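Long-range contacts in alkane monooxygenase (Geobacillus thermodenitrificans, PDB 3B9O), which belongs to the luciferase-like monooxygenase family of TIM-barrel flavoproteins and holds flavin mononucleotide in this structure: residues S106-H111 with D155-L160; A161-E166 with K204-P209; G61-Y66 with S137-A142. All coordinates share one frame; numbering follows the deposited sequence.

Interaction 1: S106-H111 with D155-L160; sequences STTYEH and DERYDL. With FMN (flavin mononucleotide), chain C.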
loop_
_atom_site.group_PDB
_atom_site.type_symbol
_atom_site.label_atom_id
_atom_site.label_comp_id
_atom_site.label_asym_id
_atom_site.label_seq_id
_atom_site.Cartn_x
_atom_site.Cartn_y
_atom_site.Cartn_z
ATOM N N SER A 106 -7.849 7.205 -1.418
ATOM C CA SER A 106 -8.303 8.001 -0.275
ATOM C C SER A 106 -9.825 7.996 -0.072
ATOM O O SER A 106 -10.601 8.099 -1.033
ATOM C CB SER A 106 -7.840 9.453 -0.492
ATOM O OG SER A 106 -8.231 10.244 0.579
ATOM N N THR A 107 -10.228 7.903 1.193
ATOM C CA THR A 107 -11.624 8.042 1.633
ATOM C C THR A 107 -12.142 9.515 1.697
ATOM O O THR A 107 -13.328 9.769 1.951
ATOM C CB THR A 107 -11.811 7.386 3.030
ATOM O OG1 THR A 107 -10.834 7.876 3.956
ATOM C CG2 THR A 107 -11.665 5.852 2.944
ATOM N N THR A 108 -11.267 10.465 1.443
ATOM C CA THR A 108 -11.541 11.843 1.848
ATOM C C THR A 108 -12.308 12.636 0.780
ATOM O O THR A 108 -13.094 13.521 1.140
ATOM C CB THR A 108 -10.249 12.541 2.306
ATOM O OG1 THR A 108 -9.655 11.765 3.349
ATOM C CG2 THR A 108 -10.516 13.953 2.836
ATOM N N TYR A 109 -12.109 12.291 -0.509
ATOM C CA TYR A 109 -12.571 13.153 -1.623
ATOM C C TYR A 109 -13.719 12.581 -2.460
ATOM O O TYR A 109 -14.738 13.244 -2.643
ATOM C CB TYR A 109 -11.371 13.616 -2.509
ATOM C CG TYR A 109 -10.266 14.229 -1.678
ATOM C CD1 TYR A 109 -10.470 15.448 -1.005
ATOM C CD2 TYR A 109 -9.047 13.567 -1.503
ATOM C CE1 TYR A 109 -9.482 16.001 -0.193
ATOM C CE2 TYR A 109 -8.037 14.115 -0.692
ATOM C CZ TYR A 109 -8.278 15.325 -0.038
ATOM O OH TYR A 109 -7.300 15.870 0.755
ATOM N N GLU A 110 -13.588 11.344 -2.927
ATOM C CA GLU A 110 -14.528 10.826 -3.929
ATOM C C GLU A 110 -15.552 9.844 -3.318
ATOM O O GLU A 110 -15.212 9.070 -2.406
ATOM C CB GLU A 110 -13.754 10.197 -5.103
ATOM C CG GLU A 110 -12.660 11.111 -5.755
ATOM C CD GLU A 110 -11.764 10.331 -6.724
ATOM O OE1 GLU A 110 -10.494 10.350 -6.588
ATOM O OE2 GLU A 110 -12.351 9.661 -7.610
ATOM N N HIS A 111 -16.777 9.855 -3.839
ATOM C CA HIS A 111 -17.904 9.161 -3.208
ATOM C C HIS A 111 -17.715 7.653 -3.203
ATOM O O HIS A 111 -17.259 7.076 -4.208
ATOM C CB HIS A 111 -19.235 9.552 -3.894
ATOM C CG HIS A 111 -20.453 9.075 -3.157
ATOM N ND1 HIS A 111 -21.162 9.884 -2.290
ATOM C CD2 HIS A 111 -21.051 7.862 -3.113
ATOM C CE1 HIS A 111 -22.165 9.197 -1.765
ATOM N NE2 HIS A 111 -22.116 7.962 -2.242
ATOM N N ASP A 155 -8.142 13.571 12.804
ATOM C CA ASP A 155 -8.869 12.461 13.408
ATOM C C ASP A 155 -10.245 12.287 12.782
ATOM O O ASP A 155 -10.709 11.157 12.575
ATOM C CB ASP A 155 -8.988 12.628 14.930
ATOM C CG ASP A 155 -7.753 12.112 15.691
ATOM O OD1 ASP A 155 -6.646 12.001 15.097
ATOM O OD2 ASP A 155 -7.912 11.808 16.904
ATOM N N GLU A 156 -10.888 13.408 12.475
ATOM C CA GLU A 156 -12.191 13.398 11.844
ATOM C C GLU A 156 -12.151 12.735 10.440
ATOM O O GLU A 156 -13.108 12.095 10.013
ATOM C CB GLU A 156 -12.704 14.834 11.749
ATOM C CG GLU A 156 -14.066 14.954 11.161
ATOM C CD GLU A 156 -14.638 16.360 11.290
ATOM O OE1 GLU A 156 -13.891 17.307 11.696
ATOM O OE2 GLU A 156 -15.850 16.486 10.972
ATOM N N ARG A 157 -11.039 12.887 9.737
ATOM C CA ARG A 157 -10.854 12.159 8.478
ATOM C C ARG A 157 -10.980 10.637 8.645
ATOM O O ARG A 157 -11.502 9.974 7.753
ATOM C CB ARG A 157 -9.496 12.506 7.856
ATOM C CG ARG A 157 -9.497 13.900 7.240
ATOM C CD ARG A 157 -8.122 14.379 6.858
ATOM N NE ARG A 157 -8.270 15.729 6.366
ATOM C CZ ARG A 157 -7.898 16.161 5.166
ATOM N NH1 ARG A 157 -7.274 15.362 4.306
ATOM N NH2 ARG A 157 -8.119 17.421 4.851
ATOM N N TYR A 158 -10.511 10.101 9.775
ATOM C CA TYR A 158 -10.638 8.667 10.077
ATOM C C TYR A 158 -12.064 8.235 10.436
ATOM O O TYR A 158 -12.475 7.118 10.115
ATOM C CB TYR A 158 -9.651 8.229 11.172
ATOM C CG TYR A 158 -8.261 7.944 10.643
ATOM C CD1 TYR A 158 -7.217 8.842 10.828
ATOM C CD2 TYR A 158 -8.003 6.781 9.926
ATOM C CE1 TYR A 158 -5.927 8.568 10.317
ATOM C CE2 TYR A 158 -6.728 6.498 9.402
ATOM C CZ TYR A 158 -5.693 7.383 9.596
ATOM O OH TYR A 158 -4.432 7.081 9.075
ATOM N N ASP A 159 -12.825 9.112 11.083
ATOM C CA ASP A 159 -14.241 8.844 11.297
ATOM C C ASP A 159 -15.002 8.761 9.962
ATOM O O ASP A 159 -15.881 7.918 9.790
ATOM C CB ASP A 159 -14.860 9.935 12.169
ATOM C CG ASP A 159 -14.235 9.999 13.575
ATOM O OD1 ASP A 159 -13.823 8.965 14.121
ATOM O OD2 ASP A 159 -14.190 11.102 14.119
ATOM N N LEU A 160 -14.679 9.666 9.041
ATOM C CA LEU A 160 -15.228 9.640 7.693
ATOM C C LEU A 160 -14.854 8.316 6.984
ATOM O O LEU A 160 -15.712 7.646 6.376
ATOM C CB LEU A 160 -14.731 10.870 6.910
ATOM C CG LEU A 160 -14.926 10.849 5.389
ATOM C CD1 LEU A 160 -16.401 10.753 5.016
ATOM C CD2 LEU A 160 -14.316 12.081 4.776
HETATM N N1 FMN C . -0.509 8.498 2.441
HETATM C C2 FMN C . -0.930 8.691 1.170
HETATM O O2 FMN C . -1.708 9.664 0.941
HETATM N N3 FMN C . -0.496 7.826 0.197
HETATM C C4 FMN C . 0.338 6.777 0.487
HETATM O O4 FMN C . 0.712 5.997 -0.414
HETATM C C4A FMN C . 0.770 6.569 1.806
HETATM N N5 FMN C . 1.596 5.541 2.167
HETATM C C5A FMN C . 1.995 5.404 3.473
HETATM C C6 FMN C . 2.854 4.365 3.880
HETATM C C7 FMN C . 3.242 4.235 5.228
HETATM C C7M FMN C . 4.167 3.126 5.682
HETATM C C8 FMN C . 2.767 5.133 6.173
HETATM C C8M FMN C . 3.178 5.006 7.622
HETATM C C9 FMN C . 1.916 6.173 5.783
HETATM C C9A FMN C . 1.526 6.320 4.439
HETATM N N10 FMN C . 0.700 7.331 4.066
HETATM C C10 FMN C . 0.325 7.472 2.778
HETATM C "C1'" FMN C . 0.182 8.311 5.045
HETATM C "C2'" FMN C . -1.231 7.899 5.491
HETATM O "O2'" FMN C . -1.667 6.729 4.796
HETATM C "C3'" FMN C . -2.319 8.973 5.328
HETATM O "O3'" FMN C . -2.297 9.612 4.033
HETATM C "C4'" FMN C . -2.377 9.962 6.513
HETATM O "O4'" FMN C . -2.335 11.324 6.077
HETATM C "C5'" FMN C . -1.283 9.766 7.568
HETATM O "O5'" FMN C . -1.849 8.870 8.516
HETATM P P FMN C . -1.480 8.890 10.080
HETATM O O1P FMN C . -1.394 10.365 10.435
HETATM O O2P FMN C . -2.624 8.137 10.691
HETATM O O3P FMN C . -0.115 8.237 10.202
HETATM O O HOH W 1 -11.257 10.305 5.054
#
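Arg157 runs from helix 154-174 to the loop that follows strand 100-106, where Thr108 and Tyr109 meet its guanidinium in two different ways. The methyl CG2 of Thr108 sits over one face of the group, displaced toward its rim, 3.8 Å from Arg157 NH1. Tyr109 comes in at the edge, with OH 3.6 Å from Arg157 NH1 and the ring plane turned 81° from the guanidinium. Asp143 takes both polar ends, a hydrogen bond from Tyr109 OH to one carboxylate oxygen and a salt bridge from Arg157 NH2 to the other, while Arg157 NE is tied to Leu152 O. An extended chain from CG to NE gives Arg157 this reach. The loop is one of those that follow the parallel strands of the TIM barrel; Ser106 begins it with an ST turn, OG accepting from Thr108 N at 3.2 Å. Leu160, one helical turn beyond Arg157, lays CD2 against the loop backbone, 3.8 Å from Thr107 O. A water joins the two sides: it donates to Arg157 O at 2.7 Å and to Thr108 OG1 at 2.8 Å, and pairs with Thr107 OG1. These hydroxyls also bond to the barrel strand and what follows it, at Val135 O and Thr136 O. Tyr158 points away from the loop, and its OH donates to O2P of the flavin mononucleotide phosphate at 2.6 Å.

Interaction 2: A161-E166 with K204-P209; sequences ADEYLE and KYFEVP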
loop_
_atom_site.group_PDB
_atom_site.type_symbol
_atom_site.label_atom_id
_atom_site.label_comp_id
_atom_site.label_asym_id
_atom_site.label_seq_id
_atom_site.Cartn_x
_atom_site.Cartn_y
_atom_site.Cartn_z
ATOM N N ALA A 161 -13.583 7.930 7.099
ATOM C CA ALA A 161 -13.139 6.647 6.597
ATOM C C ALA A 161 -13.925 5.451 7.183
ATOM O O ALA A 161 -14.245 4.498 6.449
ATOM C CB ALA A 161 -11.643 6.500 6.830
ATOM N N ASP A 162 -14.216 5.474 8.500
ATOM C CA ASP A 162 -15.043 4.453 9.103
ATOM C C ASP A 162 -16.357 4.272 8.337
ATOM O O ASP A 162 -16.713 3.153 7.958
ATOM C CB ASP A 162 -15.365 4.793 10.570
ATOM C CG ASP A 162 -14.274 4.375 11.527
ATOM O OD1 ASP A 162 -14.006 5.137 12.482
ATOM O OD2 ASP A 162 -13.690 3.274 11.368
ATOM N N GLU A 163 -17.050 5.386 8.080
ATOM C CA GLU A 163 -18.378 5.321 7.465
ATOM C C GLU A 163 -18.238 4.982 5.963
ATOM O O GLU A 163 -19.088 4.306 5.410
ATOM C CB GLU A 163 -19.120 6.655 7.606
ATOM C CG GLU A 163 -20.614 6.504 7.378
ATOM C CD GLU A 163 -21.356 7.811 7.338
ATOM O OE1 GLU A 163 -21.008 8.768 8.068
ATOM O OE2 GLU A 163 -22.286 7.889 6.556
ATOM N N TYR A 164 -17.156 5.464 5.339
ATOM C CA TYR A 164 -16.845 5.162 3.947
ATOM C C TYR A 164 -16.748 3.619 3.777
ATOM O O TYR A 164 -17.358 3.032 2.871
ATOM C CB TYR A 164 -15.512 5.852 3.578
ATOM C CG TYR A 164 -15.272 5.987 2.090
ATOM C CD1 TYR A 164 -15.296 7.249 1.479
ATOM C CD2 TYR A 164 -15.045 4.848 1.287
ATOM C CE1 TYR A 164 -15.089 7.420 0.121
ATOM C CE2 TYR A 164 -14.844 5.001 -0.120
ATOM C CZ TYR A 164 -14.868 6.289 -0.679
ATOM O OH TYR A 164 -14.691 6.430 -2.039
ATOM N N LEU A 165 -15.950 2.997 4.630
ATOM C CA LEU A 165 -15.840 1.526 4.673
ATOM C C LEU A 165 -17.178 0.847 5.010
ATOM O O LEU A 165 -17.510 -0.172 4.422
ATOM C CB LEU A 165 -14.717 1.091 5.612
ATOM C CG LEU A 165 -13.293 1.069 5.009
ATOM C CD1 LEU A 165 -12.384 0.606 6.099
ATOM C CD2 LEU A 165 -13.190 0.099 3.829
ATOM N N GLU A 166 -17.952 1.423 5.941
ATOM C CA GLU A 166 -19.290 0.898 6.301
ATOM C C GLU A 166 -20.101 0.740 5.010
ATOM O O GLU A 166 -20.689 -0.322 4.755
ATOM C CB GLU A 166 -20.026 1.863 7.280
ATOM C CG GLU A 166 -21.238 1.234 8.028
ATOM C CD GLU A 166 -22.163 2.210 8.891
ATOM O OE1 GLU A 166 -23.277 1.711 9.262
ATOM O OE2 GLU A 166 -21.824 3.421 9.186
ATOM N N LYS A 204 -23.697 10.021 9.241
ATOM C CA LYS A 204 -23.289 11.407 9.308
ATOM C C LYS A 204 -22.780 11.981 7.979
ATOM O O LYS A 204 -23.090 13.138 7.632
ATOM C CB LYS A 204 -22.226 11.565 10.384
ATOM C CG LYS A 204 -21.492 12.891 10.413
ATOM C CD LYS A 204 -20.636 12.970 11.661
ATOM C CE LYS A 204 -20.207 14.391 11.931
ATOM N NZ LYS A 204 -19.218 14.338 13.020
ATOM N N TYR A 205 -21.977 11.189 7.260
ATOM C CA TYR A 205 -21.363 11.669 6.020
ATOM C C TYR A 205 -22.085 11.217 4.762
ATOM O O TYR A 205 -22.070 11.932 3.776
ATOM C CB TYR A 205 -19.881 11.287 5.938
ATOM C CG TYR A 205 -19.066 11.844 7.084
ATOM C CD1 TYR A 205 -18.667 13.183 7.095
ATOM C CD2 TYR A 205 -18.704 11.040 8.155
ATOM C CE1 TYR A 205 -17.935 13.693 8.146
ATOM C CE2 TYR A 205 -17.987 11.552 9.212
ATOM C CZ TYR A 205 -17.599 12.866 9.185
ATOM O OH TYR A 205 -16.873 13.359 10.225
ATOM N N PHE A 206 -22.724 10.064 4.801
ATOM C CA PHE A 206 -23.319 9.458 3.606
ATOM C C PHE A 206 -24.755 9.021 3.765
ATOM O O PHE A 206 -25.180 8.554 4.829
ATOM C CB PHE A 206 -22.459 8.243 3.182
ATOM C CG PHE A 206 -21.040 8.606 2.889
ATOM C CD1 PHE A 206 -20.008 8.127 3.683
ATOM C CD2 PHE A 206 -20.747 9.443 1.803
ATOM C CE1 PHE A 206 -18.687 8.471 3.408
ATOM C CE2 PHE A 206 -19.452 9.799 1.509
ATOM C CZ PHE A 206 -18.407 9.321 2.317
ATOM N N GLU A 207 -25.474 9.104 2.664
ATOM C CA GLU A 207 -26.806 8.563 2.537
ATOM C C GLU A 207 -26.834 7.783 1.216
ATOM O O GLU A 207 -26.769 8.378 0.131
ATOM C CB GLU A 207 -27.836 9.710 2.513
ATOM C CG GLU A 207 -29.292 9.231 2.600
ATOM C CD GLU A 207 -29.663 8.857 4.025
ATOM O OE1 GLU A 207 -29.166 9.502 4.984
ATOM O OE2 GLU A 207 -30.459 7.912 4.196
ATOM N N VAL A 208 -26.908 6.460 1.319
ATOM C CA VAL A 208 -26.779 5.557 0.161
ATOM C C VAL A 208 -27.817 4.452 0.261
ATOM O O VAL A 208 -27.599 3.451 0.926
ATOM C CB VAL A 208 -25.351 4.935 0.032
ATOM C CG1 VAL A 208 -25.267 3.983 -1.188
ATOM C CG2 VAL A 208 -24.308 6.024 -0.060
ATOM N N PRO A 209 -28.969 4.652 -0.387
ATOM C CA PRO A 209 -30.019 3.611 -0.415
ATOM C C PRO A 209 -29.593 2.291 -1.062
ATOM O O PRO A 209 -30.084 1.239 -0.670
ATOM C CB PRO A 209 -31.190 4.265 -1.164
ATOM C CG PRO A 209 -30.667 5.560 -1.738
ATOM C CD PRO A 209 -29.357 5.904 -1.059
#
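Glu163 reaches out of helix 154-174 and ends against the backbone of Tyr205 and Phe206. From CB, which heads for the opposing loop, the chain leaves with CG anti to the backbone N (chi1 -162°) and stays extended, so that the carboxylate is carried straight to the turn. CG passes the ring of Phe206, 4.1 Å from Phe206 CD1. CD then lies before the two amides, and each oxygen takes one of them. OE1 accepts from Tyr205 N at 2.7 Å in a nearly straight bond that arrives on the syn side, close to the carboxylate plane; the same oxygen lies at the edge of the tyrosine ring, 3.2 Å from Tyr205 CD2. OE2 accepts from Phe206 N at 2.8 Å, but here the N-H comes from above the carboxylate plane, 36° out of it. His201 NE2 is a further hydrogen-bond partner of OE2, so two backbone amides and a histidine bond the buried carboxylate and would probably stabilise its negative charge. Lys204 to Phe206 form the bend between strands 201-202 and 207-208, a small antiparallel hairpin outside the barrel, which Glu163 thereby fastens to the barrel's helical layer. One residue on, Tyr164 receives the ring of Phe206: Phe206 CE1 lies 3.8 Å from Tyr164 CA, and Phe206 CZ is equally close to Tyr164 CD1. The two ring planes are 86° apart, with centroids separated by 5.8 Å. Phe206 also packs on Leu160, Val167 and Pro112, while Tyr164 directs its OH to a hydrogen bond with Glu110 O.

Interaction 3: G61-Y66 with S137-A142; sequences GIYDVY and SHLPSA. With FMN (flavin mononucleotide), chain C.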
loop_
_atom_site.group_PDB
_atom_site.type_symbol
_atom_site.label_atom_id
_atom_site.label_comp_id
_atom_site.label_asym_id
_atom_site.label_seq_id
_atom_site.Cartn_x
_atom_site.Cartn_y
_atom_site.Cartn_z
ATOM N N GLY A 61 -2.823 15.102 -3.754
ATOM C CA GLY A 61 -2.303 16.387 -3.301
ATOM C C GLY A 61 -0.906 16.588 -3.841
ATOM O O GLY A 61 -0.313 15.690 -4.472
ATOM N N ILE A 62 -0.371 17.773 -3.573
ATOM C CA ILE A 62 0.902 18.218 -4.105
ATOM C C ILE A 62 1.746 18.595 -2.915
ATOM O O ILE A 62 1.234 19.107 -1.921
ATOM C CB ILE A 62 0.718 19.420 -5.103
ATOM C CG1 ILE A 62 -0.108 18.958 -6.327
ATOM C CG2 ILE A 62 2.082 20.023 -5.520
ATOM C CD1 ILE A 62 -0.686 20.099 -7.266
ATOM N N TYR A 63 3.023 18.284 -3.029
ATOM C CA TYR A 63 4.032 18.545 -2.027
ATOM C C TYR A 63 4.487 20.010 -2.117
ATOM O O TYR A 63 5.483 20.307 -2.749
ATOM C CB TYR A 63 5.201 17.593 -2.246
ATOM C CG TYR A 63 4.866 16.200 -1.778
ATOM C CD1 TYR A 63 5.268 15.753 -0.514
ATOM C CD2 TYR A 63 4.121 15.334 -2.579
ATOM C CE1 TYR A 63 4.944 14.477 -0.063
ATOM C CE2 TYR A 63 3.792 14.053 -2.137
ATOM C CZ TYR A 63 4.188 13.643 -0.880
ATOM O OH TYR A 63 3.889 12.391 -0.451
ATOM N N ASP A 64 3.723 20.886 -1.486
ATOM C CA ASP A 64 3.928 22.342 -1.628
ATOM C C ASP A 64 4.164 22.961 -0.258
ATOM O O ASP A 64 3.848 24.124 -0.045
ATOM C CB ASP A 64 2.722 23.001 -2.329
ATOM C CG ASP A 64 1.420 22.797 -1.579
ATOM O OD1 ASP A 64 1.450 22.261 -0.445
ATOM O OD2 ASP A 64 0.347 23.150 -2.128
ATOM N N VAL A 65 4.691 22.175 0.672
ATOM C CA VAL A 65 4.872 22.669 2.041
ATOM C C VAL A 65 6.264 23.273 2.161
ATOM O O VAL A 65 6.418 24.425 2.595
ATOM C CB VAL A 65 4.596 21.584 3.123
ATOM C CG1 VAL A 65 5.096 22.047 4.500
ATOM C CG2 VAL A 65 3.093 21.243 3.175
ATOM N N TYR A 66 7.275 22.502 1.754
ATOM C CA TYR A 66 8.644 22.974 1.806
ATOM C C TYR A 66 8.838 24.205 0.886
ATOM O O TYR A 66 8.458 24.196 -0.295
ATOM C CB TYR A 66 9.603 21.834 1.484
ATOM C CG TYR A 66 11.062 22.230 1.360
ATOM C CD1 TYR A 66 11.800 22.641 2.473
ATOM C CD2 TYR A 66 11.702 22.189 0.126
ATOM C CE1 TYR A 66 13.143 22.992 2.349
ATOM C CE2 TYR A 66 13.028 22.536 -0.012
ATOM C CZ TYR A 66 13.745 22.948 1.106
ATOM O OH TYR A 66 15.078 23.270 0.967
ATOM N N SER A 137 -5.136 10.761 3.581
ATOM C CA SER A 137 -4.587 11.962 2.867
ATOM C C SER A 137 -4.300 13.165 3.792
ATOM O O SER A 137 -5.059 13.462 4.725
ATOM C CB SER A 137 -5.530 12.454 1.752
ATOM O OG SER A 137 -5.755 11.449 0.756
ATOM N N HIS A 138 -3.221 13.878 3.512
ATOM C CA HIS A 138 -2.732 14.881 4.449
ATOM C C HIS A 138 -2.161 16.060 3.704
ATOM O O HIS A 138 -1.400 16.836 4.295
ATOM C CB HIS A 138 -1.610 14.268 5.298
ATOM C CG HIS A 138 -0.645 13.459 4.495
ATOM N ND1 HIS A 138 -0.670 12.081 4.467
ATOM C CD2 HIS A 138 0.343 13.834 3.648
ATOM C CE1 HIS A 138 0.283 11.641 3.667
ATOM N NE2 HIS A 138 0.913 12.686 3.155
ATOM N N LEU A 139 -2.466 16.153 2.407
ATOM C CA LEU A 139 -1.892 17.192 1.546
ATOM C C LEU A 139 -2.974 18.206 1.176
ATOM O O LEU A 139 -3.897 17.872 0.427
ATOM C CB LEU A 139 -1.227 16.574 0.310
ATOM C CG LEU A 139 0.037 15.709 0.505
ATOM C CD1 LEU A 139 0.353 14.914 -0.753
ATOM C CD2 LEU A 139 1.247 16.515 0.909
ATOM N N PRO A 140 -2.882 19.444 1.730
ATOM C CA PRO A 140 -3.941 20.475 1.617
ATOM C C PRO A 140 -4.396 20.891 0.209
ATOM O O PRO A 140 -5.539 21.344 0.077
ATOM C CB PRO A 140 -3.354 21.692 2.370
ATOM C CG PRO A 140 -1.867 21.429 2.432
ATOM C CD PRO A 140 -1.753 19.926 2.553
ATOM N N SER A 141 -3.553 20.752 -0.817
ATOM C CA SER A 141 -3.981 21.131 -2.168
ATOM C C SER A 141 -5.077 20.219 -2.725
ATOM O O SER A 141 -5.894 20.671 -3.539
ATOM C CB SER A 141 -2.812 21.226 -3.148
ATOM O OG SER A 141 -2.449 19.955 -3.675
ATOM N N ALA A 142 -5.121 18.963 -2.264
ATOM C CA ALA A 142 -6.230 18.075 -2.623
ATOM C C ALA A 142 -7.595 18.636 -2.111
ATOM O O ALA A 142 -8.582 18.697 -2.853
ATOM C CB ALA A 142 -5.970 16.655 -2.122
HETATM N N1 FMN C . -0.509 8.498 2.441
HETATM C C2 FMN C . -0.930 8.691 1.170
HETATM O O2 FMN C . -1.708 9.664 0.941
HETATM N N3 FMN C . -0.496 7.826 0.197
HETATM C C4 FMN C . 0.338 6.777 0.487
HETATM O O4 FMN C . 0.712 5.997 -0.414
HETATM C C4A FMN C . 0.770 6.569 1.806
HETATM N N5 FMN C . 1.596 5.541 2.167
HETATM C C5A FMN C . 1.995 5.404 3.473
HETATM C C6 FMN C . 2.854 4.365 3.880
HETATM C C7 FMN C . 3.242 4.235 5.228
HETATM C C7M FMN C . 4.167 3.126 5.682
HETATM C C8 FMN C . 2.767 5.133 6.173
HETATM C C8M FMN C . 3.178 5.006 7.622
HETATM C C9 FMN C . 1.916 6.173 5.783
HETATM C C9A FMN C . 1.526 6.320 4.439
HETATM N N10 FMN C . 0.700 7.331 4.066
HETATM C C10 FMN C . 0.325 7.472 2.778
HETATM C "C1'" FMN C . 0.182 8.311 5.045
HETATM C "C2'" FMN C . -1.231 7.899 5.491
HETATM O "O2'" FMN C . -1.667 6.729 4.796
HETATM C "C3'" FMN C . -2.319 8.973 5.328
HETATM O "O3'" FMN C . -2.297 9.612 4.033
HETATM C "C4'" FMN C . -2.377 9.962 6.513
HETATM O "O4'" FMN C . -2.335 11.324 6.077
HETATM C "C5'" FMN C . -1.283 9.766 7.568
HETATM O "O5'" FMN C . -1.849 8.870 8.516
HETATM P P FMN C . -1.480 8.890 10.080
HETATM O O1P FMN C . -1.394 10.365 10.435
HETATM O O2P FMN C . -2.624 8.137 10.691
HETATM O O3P FMN C . -0.115 8.237 10.202
HETATM O O HOH W 2 -0.642 20.309 -0.714
HETATM O O HOH W 3 3.204 12.140 2.253
#
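A single water is gripped by Ile62, Asp64 and Ser141: it donates to Ile62 O and to Asp64 OD1, and accepts from Ser141 N at 2.9 Å. Ser141 also bonds directly, though weakly, its OG accepting from Ile62 N at 3.0 Å; with chi1 at 83°, between the backbone N and carbonyl carbon, OG comes within reach of the Ile62 N-H, although the bond is bent, 125° at the hydrogen. Beside this polar patch the packing is apolar and close. Gly61 lies against Leu139 CB and the methyl of Ala142, with its CA 3.9 Å from Ala142 CB. Leu139 then sends CD1 over one face of Tyr63, a CH-pi contact 4.2 Å from the ring centroid and 27° off its normal. Two loops of the TIM barrel meet here, one after strand 53-57 and the other between strand 130-135 and helix 140-145. Tyr63, at the centre of an inverse gamma turn, hydrogen-bonds through OH to Gln79 and accepts at 2.8 Å from a second water, which also bonds His138 NE2. The other ring nitrogen of His138, ND1, lies at the ribityl hydroxyls of flavin mononucleotide, and Ser137 N donates to FMN O3' at 3.1 Å. Contacts at both nitrogens are consistent with a fixed ring orientation for His138, the Tyr63 side acting only through the water.

In the fold
Interactions 1 and 2 share helix 154-174, and their centres lie about 10 Å apart; Thr107 connects them, its O 3.2 Å from Tyr164 CD1 and its OG1 3.3 Å from Ala161 CB. Interaction 3 is about 15 Å from interaction 1 between centres and joins it through Ser137, whose OG is 2.8 Å from Ser106 OG, and by Tyr109 on Ala142. Interactions 1 and 3 both reach flavin mononucleotide, the first at the phosphate and the other at the ribityl chain. Interaction 2 lies farther out: the Tyr164 side chain is about 13 Å from the flavin mononucleotide, and nearest atoms of interactions 2 and 3 are about 8 Å apart.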